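Local coordinates for hydroquinone dioxygenase large subunit (Pseudomonas sp., PDB 4ZXA), which catalyses, as the large subunit of a two-subunit iron(II)-dependent hydroquinone 1,2-dioxygenase, the oxidative opening of the hydroquinone ring, at residues E[235-239]-E[240-244]; E[204-208]-E[209-213]; E[217-220]-E[221-225]; E[172-175]-E[176-180]. All blocks are in the same frame, centred on the assembly; numbering follows the deposited sequence.

Contact 1 (E[235-239]-E[240-244]); sequences TSVCK and ASLFC
Ser-236 OG approaches the Phe-243 ring obliquely. It lies 3.2 Å from Phe-243 CB and 3.6 Å from both CG and CD2 of that residue. With OG between the backbone N and the carbonyl carbon (chi1 62°), the Ser-236 hydroxyl is held against Phe-243 CB. The hydroxyl also hydrogen-bonds to Gln-151 of the small subunit. The Trp-316 ring meets the Phe-243 ring nearly at right angles, and Trp-316 NE1 bonds to Ser-241 OG. Ser-236, Cys-238, Ser-241 and Phe-243 share one face of the sheet. On the other face, Val-237 and Leu-242 run alongside each other. Leu-242 CD2 rests against both methyls of Val-237, 3.8 Å from CG1 and 4.0 Å from CG2. The backbones are tied by Thr-235 N to Phe-243 O (2.7 Å) and by Cys-238 N to Ser-241 O (2.9 Å). The return bond, Ser-241 N to Cys-238 O, is more bent, at 144°. Lys-239 and Ala-240 form the tip, and Lys-239 NZ makes a salt bridge with Glu-105 of the small subunit. This is a beta hairpin with a two-residue loop, a type II' turn; its first strand is outermost, within this chain, in a five-stranded antiparallel sheet of a cupin protein.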
ATOM      1  N   THR E 235      14.309  11.902  25.026  1.00 21.22           N
ATOM      2  CA  THR E 235      13.783  12.709  26.123  1.00 22.90           C
ATOM      3  C   THR E 235      14.496  12.494  27.454  1.00 22.29           C
ATOM      4  O   THR E 235      14.213  13.192  28.410  1.00 24.66           O
ATOM      5  CB  THR E 235      12.255  12.525  26.340  1.00 24.14           C
ATOM      6  OG1 THR E 235      11.943  11.136  26.479  1.00 22.77           O
ATOM      7  CG2 THR E 235      11.453  13.116  25.175  1.00 21.18           C
ATOM      8  N   SER E 236      15.401  11.527  27.524  1.00 19.28           N
ATOM      9  CA  SER E 236      16.262  11.399  28.692  1.00 23.00           C
ATOM     10  C   SER E 236      17.483  10.540  28.378  1.00 25.85           C
ATOM     11  O   SER E 236      17.390   9.517  27.685  1.00 23.40           O
ATOM     12  CB  SER E 236      15.504  10.838  29.904  1.00 23.39           C
ATOM     13  OG  SER E 236      14.998   9.539  29.657  1.00 21.56           O
ATOM     14  N   VAL E 237      18.628  10.966  28.898  1.00 24.82           N
ATOM     15  CA  VAL E 237      19.887  10.299  28.632  1.00 23.21           C
ATOM     16  C   VAL E 237      20.516   9.763  29.915  1.00 21.13           C
ATOM     17  O   VAL E 237      20.851  10.520  30.814  1.00 20.43           O
ATOM     18  CB  VAL E 237      20.876  11.266  27.954  1.00 27.75           C
ATOM     19  CG1 VAL E 237      22.188  10.547  27.619  1.00 23.22           C
ATOM     20  CG2 VAL E 237      20.252  11.867  26.705  1.00 25.52           C
ATOM     21  N   CYS E 238      20.670   8.449  29.988  1.00 21.33           N
ATOM     22  CA  CYS E 238      21.399   7.819  31.077  1.00 22.65           C
ATOM     23  C   CYS E 238      22.592   7.033  30.498  1.00 23.30           C
ATOM     24  O   CYS E 238      22.515   5.811  30.282  1.00 22.33           O
ATOM     25  CB  CYS E 238      20.471   6.901  31.878  1.00 20.81           C
ATOM     26  SG  CYS E 238      21.302   5.902  33.137  1.00 28.39           S
ATOM     27  N   LYS E 239      23.685   7.747  30.235  1.00 23.09           N
ATOM     28  CA  LYS E 239      24.817   7.178  29.507  1.00 20.47           C
ATOM     29  C   LYS E 239      24.369   6.647  28.133  1.00 23.41           C
ATOM     30  O   LYS E 239      23.790   7.397  27.345  1.00 20.63           O
ATOM     31  CB  LYS E 239      25.505   6.097  30.344  1.00 21.49           C
ATOM     32  CG  LYS E 239      26.143   6.651  31.613  1.00 27.19           C
ATOM     33  CD  LYS E 239      27.245   5.755  32.172  1.00 31.43           C
ATOM     34  CE  LYS E 239      27.706   6.268  33.544  1.00 39.05           C
ATOM     35  NZ  LYS E 239      28.939   5.594  34.062  1.00 32.89           N
ATOM     36  N   ALA E 240      24.617   5.367  27.849  1.00 19.86           N
ATOM     37  CA  ALA E 240      24.257   4.812  26.545  1.00 24.68           C
ATOM     38  C   ALA E 240      22.746   4.575  26.401  1.00 26.79           C
ATOM     39  O   ALA E 240      22.242   4.414  25.290  1.00 23.05           O
ATOM     40  CB  ALA E 240      25.032   3.517  26.261  1.00 25.30           C
ATOM     41  N   SER E 241      22.040   4.534  27.530  1.00 27.53           N
ATOM     42  CA  SER E 241      20.594   4.313  27.555  1.00 21.81           C
ATOM     43  C   SER E 241      19.838   5.586  27.176  1.00 23.35           C
ATOM     44  O   SER E 241      19.991   6.627  27.827  1.00 22.83           O
ATOM     45  CB  SER E 241      20.170   3.866  28.950  1.00 19.26           C
ATOM     46  OG  SER E 241      18.764   3.833  29.060  1.00 24.64           O
ATOM     47  N   LEU E 242      19.039   5.506  26.114  1.00 21.05           N
ATOM     48  CA  LEU E 242      18.243   6.651  25.666  1.00 21.99           C
ATOM     49  C   LEU E 242      16.738   6.338  25.650  1.00 23.79           C
ATOM     50  O   LEU E 242      16.285   5.336  25.068  1.00 21.22           O
ATOM     51  CB  LEU E 242      18.671   7.119  24.277  1.00 17.96           C
ATOM     52  CG  LEU E 242      20.148   7.304  23.945  1.00 23.60           C
ATOM     53  CD1 LEU E 242      20.321   7.600  22.453  1.00 20.71           C
ATOM     54  CD2 LEU E 242      20.780   8.396  24.785  1.00 19.96           C
ATOM     55  N   PHE E 243      15.962   7.195  26.298  1.00 22.46           N
ATOM     56  CA  PHE E 243      14.516   7.147  26.137  1.00 24.38           C
ATOM     57  C   PHE E 243      14.127   7.978  24.906  1.00 21.76           C
ATOM     58  O   PHE E 243      14.392   9.180  24.856  1.00 22.86           O
ATOM     59  CB  PHE E 243      13.816   7.640  27.402  1.00 21.48           C
ATOM     60  CG  PHE E 243      13.523   6.548  28.394  1.00 24.48           C
ATOM     61  CD1 PHE E 243      14.082   5.285  28.243  1.00 23.92           C
ATOM     62  CD2 PHE E 243      12.663   6.770  29.463  1.00 18.65           C
ATOM     63  CE1 PHE E 243      13.795   4.261  29.154  1.00 24.63           C
ATOM     64  CE2 PHE E 243      12.376   5.756  30.369  1.00 20.23           C
ATOM     65  CZ  PHE E 243      12.942   4.505  30.219  1.00 22.79           C
ATOM     66  N   CYS E 244      13.520   7.337  23.910  1.00 18.75           N
ATOM     67  CA  CYS E 244      13.188   8.026  22.657  1.00 22.16           C
ATOM     68  C   CYS E 244      11.719   7.884  22.294  1.00 25.71           C
ATOM     69  O   CYS E 244      11.386   7.164  21.354  1.00 22.91           O
ATOM     70  CB  CYS E 244      14.025   7.470  21.506  1.00 22.98           C
ATOM     71  SG  CYS E 244      15.772   7.199  21.906  1.00 27.03           S
TER

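Contact 2 (E[204-208]-E[209-213])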
ATOM      1  N   VAL E 204       7.539  22.079  40.732  1.00 34.84           N
ATOM      2  CA  VAL E 204       8.894  22.057  41.267  1.00 35.55           C
ATOM      3  C   VAL E 204       9.060  23.067  42.402  1.00 44.31           C
ATOM      4  O   VAL E 204       8.881  24.277  42.204  1.00 40.33           O
ATOM      5  CB  VAL E 204       9.927  22.388  40.195  1.00 39.54           C
ATOM      6  CG1 VAL E 204      11.307  22.595  40.840  1.00 37.57           C
ATOM      7  CG2 VAL E 204       9.958  21.299  39.142  1.00 35.10           C
ATOM      8  N   HIS E 205       9.420  22.569  43.584  1.00 47.01           N
ATOM      9  CA  HIS E 205       9.631  23.428  44.750  1.00 42.32           C
ATOM     10  C   HIS E 205      11.094  23.449  45.203  1.00 45.41           C
ATOM     11  O   HIS E 205      11.577  22.550  45.906  1.00 43.06           O
ATOM     12  CB  HIS E 205       8.689  23.023  45.886  1.00 46.57           C
ATOM     13  CG  HIS E 205       7.239  23.230  45.563  1.00 54.90           C
ATOM     14  ND1 HIS E 205       6.688  24.482  45.385  1.00 56.57           N
ATOM     15  CD2 HIS E 205       6.228  22.347  45.374  1.00 51.77           C
ATOM     16  CE1 HIS E 205       5.403  24.362  45.106  1.00 54.47           C
ATOM     17  NE2 HIS E 205       5.097  23.076  45.098  1.00 56.45           N
ATOM     18  N   ALA E 206      11.800  24.487  44.780  1.00 42.60           N
ATOM     19  CA  ALA E 206      13.210  24.603  45.091  1.00 44.28           C
ATOM     20  C   ALA E 206      13.389  25.172  46.487  1.00 46.38           C
ATOM     21  O   ALA E 206      12.848  26.224  46.808  1.00 50.58           O
ATOM     22  CB  ALA E 206      13.906  25.479  44.066  1.00 49.16           C
ATOM     23  N   ALA E 207      14.144  24.461  47.317  1.00 46.64           N
ATOM     24  CA  ALA E 207      14.594  25.013  48.583  1.00 44.46           C
ATOM     25  C   ALA E 207      15.454  26.245  48.308  1.00 54.22           C
ATOM     26  O   ALA E 207      16.082  26.347  47.250  1.00 56.76           O
ATOM     27  CB  ALA E 207      15.379  23.983  49.353  1.00 40.32           C
ATOM     28  N   GLU E 208      15.484  27.175  49.259  1.00 56.38           N
ATOM     29  CA  GLU E 208      16.262  28.404  49.114  1.00 57.48           C
ATOM     30  C   GLU E 208      17.713  28.145  48.696  1.00 54.94           C
ATOM     31  O   GLU E 208      18.392  27.277  49.248  1.00 48.09           O
ATOM     32  CB  GLU E 208      16.215  29.217  50.410  1.00 66.74           C
ATOM     33  CG  GLU E 208      14.932  30.018  50.584  1.00 75.75           C
ATOM     34  CD  GLU E 208      15.169  31.517  50.510  1.00 83.58           C
ATOM     35  OE1 GLU E 208      16.144  31.991  51.143  1.00 74.67           O
ATOM     36  OE2 GLU E 208      14.388  32.214  49.817  1.00 82.43           O
ATOM     37  N   GLY E 209      18.179  28.906  47.713  1.00 54.33           N
ATOM     38  CA  GLY E 209      19.519  28.737  47.193  1.00 50.59           C
ATOM     39  C   GLY E 209      19.652  27.548  46.251  1.00 62.41           C
ATOM     40  O   GLY E 209      20.758  27.056  46.008  1.00 55.27           O
ATOM     41  N   PHE E 210      18.532  27.078  45.709  1.00 53.29           N
ATOM     42  CA  PHE E 210      18.576  25.924  44.817  1.00 51.76           C
ATOM     43  C   PHE E 210      17.699  26.090  43.583  1.00 54.01           C
ATOM     44  O   PHE E 210      17.431  25.120  42.875  1.00 47.40           O
ATOM     45  CB  PHE E 210      18.182  24.647  45.562  1.00 51.75           C
ATOM     46  CG  PHE E 210      19.287  24.059  46.391  1.00 53.72           C
ATOM     47  CD1 PHE E 210      19.401  24.361  47.739  1.00 52.34           C
ATOM     48  CD2 PHE E 210      20.210  23.191  45.823  1.00 55.88           C
ATOM     49  CE1 PHE E 210      20.416  23.813  48.508  1.00 52.13           C
ATOM     50  CE2 PHE E 210      21.232  22.639  46.584  1.00 54.01           C
ATOM     51  CZ  PHE E 210      21.332  22.952  47.932  1.00 52.48           C
ATOM     52  N   GLU E 211      17.245  27.315  43.334  1.00 58.23           N
ATOM     53  CA  GLU E 211      16.461  27.608  42.140  1.00 59.41           C
ATOM     54  C   GLU E 211      17.106  26.981  40.901  1.00 60.19           C
ATOM     55  O   GLU E 211      18.307  27.152  40.662  1.00 52.67           O
ATOM     56  CB  GLU E 211      16.350  29.119  41.946  1.00 60.91           C
ATOM     57  CG  GLU E 211      15.339  29.546  40.885  1.00 75.03           C
ATOM     58  CD  GLU E 211      13.929  29.704  41.446  1.00 89.65           C
ATOM     59  OE1 GLU E 211      13.576  28.967  42.397  1.00 88.39           O
ATOM     60  OE2 GLU E 211      13.178  30.573  40.942  1.00 88.45           O
ATOM     61  N   GLY E 212      16.313  26.247  40.120  1.00 55.01           N
ATOM     62  CA  GLY E 212      16.791  25.687  38.865  1.00 49.73           C
ATOM     63  C   GLY E 212      17.814  24.572  39.003  1.00 43.10           C
ATOM     64  O   GLY E 212      18.566  24.282  38.073  1.00 49.17           O
ATOM     65  N   GLU E 213      17.852  23.947  40.172  1.00 42.01           N
ATOM     66  CA  GLU E 213      18.689  22.781  40.388  1.00 40.86           C
ATOM     67  C   GLU E 213      17.851  21.508  40.297  1.00 39.79           C
ATOM     68  O   GLU E 213      18.380  20.397  40.271  1.00 34.63           O
ATOM     69  CB  GLU E 213      19.365  22.871  41.754  1.00 50.06           C
ATOM     70  CG  GLU E 213      20.501  23.881  41.806  1.00 53.71           C
ATOM     71  CD  GLU E 213      21.678  23.445  40.961  1.00 62.80           C
ATOM     72  OE1 GLU E 213      22.529  22.683  41.484  1.00 56.01           O
ATOM     73  OE2 GLU E 213      21.736  23.847  39.771  1.00 68.83           O
TER
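Glu-208, Phe-210 and Ala-206 carry this tight turn, each in a different way. Glu-208 contributes mainly its backbone. Its carbonyl O lies 3.4 Å from Phe-210 CD1, at the ring edge and near the ring plane. The edge of Phe-210 turns back to the preceding carbonyls. Its CB sits 3.2 Å from Ala-207 O, and that same oxygen lies in the ring plane at the edge, 3.9 Å from Phe-210 CD1. Glu-208 O therefore meets the ring at CD1, while Ala-207 O sits mainly beside CB. With CG of Phe-210 anti to the carbonyl carbon (chi1 -80°), the CD1 edge lies by Glu-208 O. The methyl of Ala-207 is a looser neighbour, 4.4 Å from Phe-210 CD1. Ala-207 to Phe-210 is a type II beta turn, with Gly-209 at the third position, where a positive phi (78°) suits glycine. A second type II turn follows at once, from Phe-210 to Glu-213. Glu-213 N bonds to Phe-210 O at 3.0 Å to close it, and Gly-212 holds the third place. The strand before the turns pairs through Val-204 and His-205 in an antiparallel ladder with a strand of the small subunit. Ala-206 is its last residue, and its methyl points at the returning chain. Ala-206 CB lies 3.7 Å from Phe-210 O and 3.8 Å from Glu-211 CA. Glu-211 bends at chi2, which brings OE1 back toward the same methyl. Pro-118 of the small subunit packs on both Ala-207 and Phe-210.

Contact 3 (E[217-220]-E[221-225]); sequences FSLF and KYLSR
Tyr-222 packs against Phe-217, Ser-218 and Leu-219. Its CB lies 3.3 Å from Ser-218 O and 3.4 Å from Leu-219 O. With CG anti to the backbone N (chi1 178°), the ring turns toward Phe-217. Tyr-222 CG is 4.0 Å from Phe-217 CE2, and CD1 is nearly as close. CD2, on the other side, is brushed by Leu-219 CD1 at 4.4 Å. Farther out, CE1 packs on Pro-176 and CE2 on Thr-235. Arg-185 makes a cation-pi contact with the ring.

The two aromatic groups form an offset edge-to-face pair: the edge of Phe-217 is directed at the face of Tyr-222, with the planes at 72° and the centroids 5.7 Å apart. Tyr-222 CB in turn lies in the plane of the Phe-217 ring, at its edge.

Capping and backbone bonds hold the start of the helix. Ser-218 is the N-cap. Its OG accepts from Lys-221 N (3.1 Å), and its O accepts from Tyr-222 N (3.0 Å). Leu-223 N reaches Leu-219 O in the next helical bond, at 2.8 Å. The arrangement is that of a strand passing directly into a short helix through a serine N-cap, buried at the interface with the small subunit, where Phe-217 and Ser-218 pair with a strand of that chain and the sheet runs on into it.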
ATOM      1  N   PHE E 217       9.332  17.829  33.895  1.00 23.86           N
ATOM      2  CA  PHE E 217       8.352  18.351  32.934  1.00 23.04           C
ATOM      3  C   PHE E 217       7.285  17.309  32.668  1.00 23.39           C
ATOM      4  O   PHE E 217       7.408  16.164  33.102  1.00 28.72           O
ATOM      5  CB  PHE E 217       9.022  18.765  31.614  1.00 23.02           C
ATOM      6  CG  PHE E 217       9.563  17.604  30.812  1.00 23.44           C
ATOM      7  CD1 PHE E 217      10.697  16.927  31.225  1.00 25.23           C
ATOM      8  CD2 PHE E 217       8.946  17.204  29.646  1.00 22.95           C
ATOM      9  CE1 PHE E 217      11.200  15.855  30.494  1.00 23.86           C
ATOM     10  CE2 PHE E 217       9.444  16.147  28.905  1.00 23.22           C
ATOM     11  CZ  PHE E 217      10.576  15.468  29.332  1.00 24.63           C
ATOM     12  N   SER E 218       6.230  17.692  31.965  1.00 23.79           N
ATOM     13  CA  SER E 218       5.211  16.721  31.616  1.00 23.30           C
ATOM     14  C   SER E 218       5.526  16.083  30.281  1.00 25.21           C
ATOM     15  O   SER E 218       5.434  16.720  29.236  1.00 23.51           O
ATOM     16  CB  SER E 218       3.827  17.352  31.570  1.00 26.10           C
ATOM     17  OG  SER E 218       2.906  16.454  30.988  1.00 25.92           O
ATOM     18  N   LEU E 219       5.892  14.811  30.332  1.00 23.98           N
ATOM     19  CA  LEU E 219       6.176  14.051  29.135  1.00 24.86           C
ATOM     20  C   LEU E 219       4.920  13.840  28.254  1.00 23.79           C
ATOM     21  O   LEU E 219       5.001  13.920  27.033  1.00 21.60           O
ATOM     22  CB  LEU E 219       6.834  12.718  29.510  1.00 20.18           C
ATOM     23  CG  LEU E 219       7.201  11.764  28.369  1.00 22.84           C
ATOM     24  CD1 LEU E 219       8.289  12.367  27.465  1.00 17.76           C
ATOM     25  CD2 LEU E 219       7.626  10.396  28.914  1.00 17.80           C
ATOM     26  N   PHE E 220       3.769  13.571  28.863  1.00 27.52           N
ATOM     27  CA  PHE E 220       2.551  13.348  28.072  1.00 26.91           C
ATOM     28  C   PHE E 220       2.155  14.621  27.314  1.00 26.87           C
ATOM     29  O   PHE E 220       1.719  14.560  26.155  1.00 25.98           O
ATOM     30  CB  PHE E 220       1.394  12.844  28.943  1.00 21.46           C
ATOM     31  CG  PHE E 220       1.562  11.425  29.418  1.00 26.52           C
ATOM     32  CD1 PHE E 220       2.720  10.705  29.127  1.00 22.20           C
ATOM     33  CD2 PHE E 220       0.554  10.802  30.152  1.00 24.37           C
ATOM     34  CE1 PHE E 220       2.877   9.386  29.559  1.00 21.05           C
ATOM     35  CE2 PHE E 220       0.701   9.492  30.589  1.00 25.92           C
ATOM     36  CZ  PHE E 220       1.870   8.783  30.291  1.00 27.20           C
ATOM     37  N   LYS E 221       2.323  15.763  27.980  1.00 21.40           N
ATOM     38  CA  LYS E 221       2.093  17.072  27.372  1.00 29.94           C
ATOM     39  C   LYS E 221       3.068  17.310  26.223  1.00 25.77           C
ATOM     40  O   LYS E 221       2.711  17.778  25.148  1.00 27.52           O
ATOM     41  CB  LYS E 221       2.254  18.188  28.428  1.00 29.32           C
ATOM     42  CG  LYS E 221       2.304  19.601  27.848  1.00 25.76           C
ATOM     43  CD  LYS E 221       2.538  20.662  28.923  1.00 31.10           C
ATOM     44  CE  LYS E 221       2.700  22.052  28.306  1.00 35.70           C
ATOM     45  NZ  LYS E 221       2.813  23.134  29.324  1.00 39.08           N
ATOM     46  N   TYR E 222       4.320  16.994  26.482  1.00 24.30           N
ATOM     47  CA  TYR E 222       5.363  17.155  25.502  1.00 23.35           C
ATOM     48  C   TYR E 222       5.033  16.289  24.287  1.00 24.21           C
ATOM     49  O   TYR E 222       5.083  16.767  23.146  1.00 23.07           O
ATOM     50  CB  TYR E 222       6.681  16.760  26.163  1.00 24.69           C
ATOM     51  CG  TYR E 222       7.904  16.806  25.289  1.00 24.06           C
ATOM     52  CD1 TYR E 222       8.716  17.932  25.253  1.00 23.71           C
ATOM     53  CD2 TYR E 222       8.266  15.707  24.531  1.00 18.95           C
ATOM     54  CE1 TYR E 222       9.840  17.961  24.475  1.00 26.00           C
ATOM     55  CE2 TYR E 222       9.371  15.732  23.742  1.00 24.92           C
ATOM     56  CZ  TYR E 222      10.163  16.852  23.719  1.00 27.13           C
ATOM     57  OH  TYR E 222      11.286  16.845  22.927  1.00 29.89           O
ATOM     58  N   LEU E 223       4.664  15.031  24.523  1.00 19.84           N
ATOM     59  CA  LEU E 223       4.270  14.160  23.417  1.00 22.70           C
ATOM     60  C   LEU E 223       3.002  14.672  22.734  1.00 24.91           C
ATOM     61  O   LEU E 223       2.896  14.638  21.511  1.00 25.52           O
ATOM     62  CB  LEU E 223       4.090  12.706  23.869  1.00 18.33           C
ATOM     63  CG  LEU E 223       5.369  12.043  24.391  1.00 22.21           C
ATOM     64  CD1 LEU E 223       5.108  10.591  24.758  1.00 19.55           C
ATOM     65  CD2 LEU E 223       6.503  12.153  23.383  1.00 23.31           C
ATOM     66  N   SER E 224       2.050  15.171  23.520  1.00 25.81           N
ATOM     67  CA  SER E 224       0.770  15.601  22.951  1.00 26.11           C
ATOM     68  C   SER E 224       0.993  16.696  21.921  1.00 25.44           C
ATOM     69  O   SER E 224       0.131  16.957  21.075  1.00 26.62           O
ATOM     70  CB  SER E 224      -0.210  16.072  24.041  1.00 26.77           C
ATOM     71  OG  SER E 224       0.116  17.363  24.550  1.00 24.75           O
ATOM     72  N   ARG E 225       2.148  17.345  22.007  1.00 22.73           N
ATOM     73  CA  ARG E 225       2.437  18.465  21.133  1.00 26.39           C
ATOM     74  C   ARG E 225       3.415  18.090  20.022  1.00 26.60           C
ATOM     75  O   ARG E 225       3.931  18.954  19.328  1.00 28.16           O
ATOM     76  CB  ARG E 225       2.916  19.669  21.949  1.00 24.95           C
ATOM     77  CG  ARG E 225       1.838  20.185  22.916  1.00 31.85           C
ATOM     78  CD  ARG E 225       2.349  21.258  23.882  1.00 28.85           C
ATOM     79  NE  ARG E 225       1.277  21.734  24.752  1.00 35.36           N
ATOM     80  CZ  ARG E 225       0.820  22.985  24.792  1.00 33.99           C
ATOM     81  NH1 ARG E 225       1.344  23.931  24.025  1.00 28.74           N
ATOM     82  NH2 ARG E 225      -0.165  23.295  25.623  1.00 31.76           N
TER

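Contact 4 (E[172-175]-E[176-180])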
ATOM      1  N   THR E 172      19.060  16.466  22.365  1.00 27.39           N
ATOM      2  CA  THR E 172      18.957  16.355  23.811  1.00 31.27           C
ATOM      3  C   THR E 172      20.273  15.884  24.429  1.00 31.57           C
ATOM      4  O   THR E 172      20.702  14.753  24.189  1.00 31.44           O
ATOM      5  CB  THR E 172      17.861  15.358  24.224  1.00 23.84           C
ATOM      6  OG1 THR E 172      16.641  15.686  23.564  1.00 24.50           O
ATOM      7  CG2 THR E 172      17.648  15.413  25.724  1.00 24.90           C
ATOM      8  N   LYS E 173      20.895  16.732  25.247  1.00 32.51           N
ATOM      9  CA  LYS E 173      22.080  16.322  26.005  1.00 27.18           C
ATOM     10  C   LYS E 173      21.753  15.508  27.264  1.00 28.44           C
ATOM     11  O   LYS E 173      22.414  14.510  27.564  1.00 28.82           O
ATOM     12  CB  LYS E 173      22.942  17.521  26.398  1.00 27.76           C
ATOM     13  CG  LYS E 173      24.085  17.099  27.329  1.00 34.60           C
ATOM     14  CD  LYS E 173      25.026  18.231  27.675  1.00 38.06           C
ATOM     15  CE  LYS E 173      24.325  19.322  28.445  1.00 35.95           C
ATOM     16  NZ  LYS E 173      25.247  20.475  28.676  1.00 47.13           N
ATOM     17  N   ARG E 174      20.743  15.941  28.007  1.00 26.11           N
ATOM     18  CA  ARG E 174      20.396  15.289  29.267  1.00 28.94           C
ATOM     19  C   ARG E 174      18.891  15.022  29.348  1.00 26.58           C
ATOM     20  O   ARG E 174      18.431  13.879  29.468  1.00 24.98           O
ATOM     21  CB  ARG E 174      20.831  16.195  30.423  1.00 30.31           C
ATOM     22  CG  ARG E 174      21.182  15.481  31.715  1.00 30.62           C
ATOM     23  CD  ARG E 174      21.865  16.437  32.706  1.00 33.45           C
ATOM     24  NE  ARG E 174      22.078  15.802  34.004  1.00 32.86           N
ATOM     25  CZ  ARG E 174      22.284  16.455  35.150  1.00 34.86           C
ATOM     26  NH1 ARG E 174      22.318  17.786  35.177  1.00 24.92           N
ATOM     27  NH2 ARG E 174      22.461  15.768  36.278  1.00 29.85           N
ATOM     28  N   MET E 175      18.133  16.104  29.285  1.00 19.79           N
ATOM     29  CA  MET E 175      16.694  16.040  29.372  1.00 26.00           C
ATOM     30  C   MET E 175      16.172  17.328  28.754  1.00 25.92           C
ATOM     31  O   MET E 175      16.828  18.357  28.829  1.00 28.62           O
ATOM     32  CB  MET E 175      16.267  15.909  30.840  1.00 25.25           C
ATOM     33  CG  MET E 175      14.775  16.052  31.087  1.00 31.16           C
ATOM     34  SD  MET E 175      14.351  15.927  32.849  1.00 35.69           S
ATOM     35  CE  MET E 175      14.498  14.165  33.047  1.00 22.30           C
ATOM     36  N   PRO E 176      15.007  17.277  28.104  1.00 26.94           N
ATOM     37  CA  PRO E 176      14.423  18.540  27.629  1.00 25.53           C
ATOM     38  C   PRO E 176      14.111  19.483  28.794  1.00 26.76           C
ATOM     39  O   PRO E 176      13.891  19.019  29.923  1.00 31.48           O
ATOM     40  CB  PRO E 176      13.119  18.095  26.963  1.00 22.57           C
ATOM     41  CG  PRO E 176      13.322  16.649  26.644  1.00 28.72           C
ATOM     42  CD  PRO E 176      14.225  16.100  27.700  1.00 24.17           C
ATOM     43  N   GLY E 177      14.088  20.787  28.534  1.00 25.36           N
ATOM     44  CA  GLY E 177      13.683  21.749  29.544  1.00 24.58           C
ATOM     45  C   GLY E 177      14.818  22.307  30.376  1.00 27.13           C
ATOM     46  O   GLY E 177      14.694  23.380  30.969  1.00 28.33           O
ATOM     47  N   LEU E 178      15.927  21.583  30.441  1.00 28.00           N
ATOM     48  CA  LEU E 178      17.114  22.130  31.079  1.00 32.51           C
ATOM     49  C   LEU E 178      17.612  23.326  30.274  1.00 33.61           C
ATOM     50  O   LEU E 178      17.382  23.422  29.064  1.00 31.74           O
ATOM     51  CB  LEU E 178      18.206  21.072  31.245  1.00 29.79           C
ATOM     52  CG  LEU E 178      18.009  20.284  32.544  1.00 35.41           C
ATOM     53  CD1 LEU E 178      16.575  19.729  32.667  1.00 26.01           C
ATOM     54  CD2 LEU E 178      19.055  19.184  32.684  1.00 30.61           C
ATOM     55  N   GLN E 179      18.276  24.246  30.961  1.00 33.17           N
ATOM     56  CA  GLN E 179      18.729  25.487  30.349  1.00 42.63           C
ATOM     57  C   GLN E 179      19.586  25.306  29.075  1.00 37.55           C
ATOM     58  O   GLN E 179      19.341  25.950  28.061  1.00 31.10           O
ATOM     59  CB  GLN E 179      19.484  26.323  31.385  1.00 41.08           C
ATOM     60  CG  GLN E 179      18.924  27.717  31.579  1.00 49.75           C
ATOM     61  CD  GLN E 179      19.944  28.651  32.204  1.00 67.72           C
ATOM     62  OE1 GLN E 179      21.160  28.449  32.065  1.00 59.78           O
ATOM     63  NE2 GLN E 179      19.460  29.676  32.904  1.00 64.81           N
ATOM     64  N   ASP E 180      20.596  24.448  29.126  1.00 31.64           N
ATOM     65  CA  ASP E 180      21.493  24.336  27.982  1.00 40.93           C
ATOM     66  C   ASP E 180      21.084  23.208  27.037  1.00 42.51           C
ATOM     67  O   ASP E 180      21.897  22.731  26.231  1.00 41.94           O
ATOM     68  CB  ASP E 180      22.939  24.139  28.447  1.00 38.72           C
ATOM     69  CG  ASP E 180      23.127  22.871  29.267  1.00 46.29           C
ATOM     70  OD1 ASP E 180      22.215  22.004  29.245  1.00 45.09           O
ATOM     71  OD2 ASP E 180      24.195  22.741  29.925  1.00 38.79           O
TER
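Lys-173 NZ reaches Asp-180 OD2 at 2.8 Å, a salt bridge that joins the two segments of the loop. The amine comes from above the carboxylate plane, 60° out of it. The lysine chain is straight as far as its bend at chi3 (63°), which turns CE and NZ across to the aspartate; the two side chains cross at about a right angle. Both residues touch a crystal neighbour, so this surface pair may be influenced by crystal packing. Next to it, Asp-181 gathers three backbone N-H groups, those of Arg-174 and Met-175 on OD1 and that of Lys-173 on OD2. Between the ends of the loop, Met-175 to Leu-178 is a type II beta turn. Gly-177 fills its third position with a positive phi (92°), where a side chain would press on the preceding carbonyl. Met-175 O and Leu-178 N are 3.7 Å apart across the turn. Leu-178 splits its two methyls: CD2 lies 3.9 Å from Arg-174 CD, and CD1 lies 4.2 Å from Met-175 CB. Met-175 CG lies 3.4 Å from Pro-176 CD, and Thr-172 CG2 meets the same proline carbon at 4.0 Å. Thr-172 OG1 bonds to Val-234 O and to Ser-182 OG. Arg-174 NE forms a salt bridge with Asp-80 of the small subunit, and Leu-131 of that subunit packs on both Arg-174 and Leu-178.

Contacts 1, 3 and 4 all touch one another, their centres 12 to 17 Å apart. Arg-174 O of contact 4 is 3.0 Å from Val-237 N of contact 1, a probable hydrogen bond that sets the loop beside the hairpin. Met-175 CG of contact 4 packs on Phe-217 CE1 of contact 3 at 3.6 Å. Contacts 1 and 3 meet directly where Thr-235 CG2 lies 3.6 Å from Tyr-222 CE2. Contact 2 stands apart; its nearest atoms are about 7 Å from contact 4. All four border the small subunit. None lines the pocket of the bound 4-hydroxybenzonitrile: the side chain of Leu-223 is about 10 Å from it and that of Thr-235 about 13 Å.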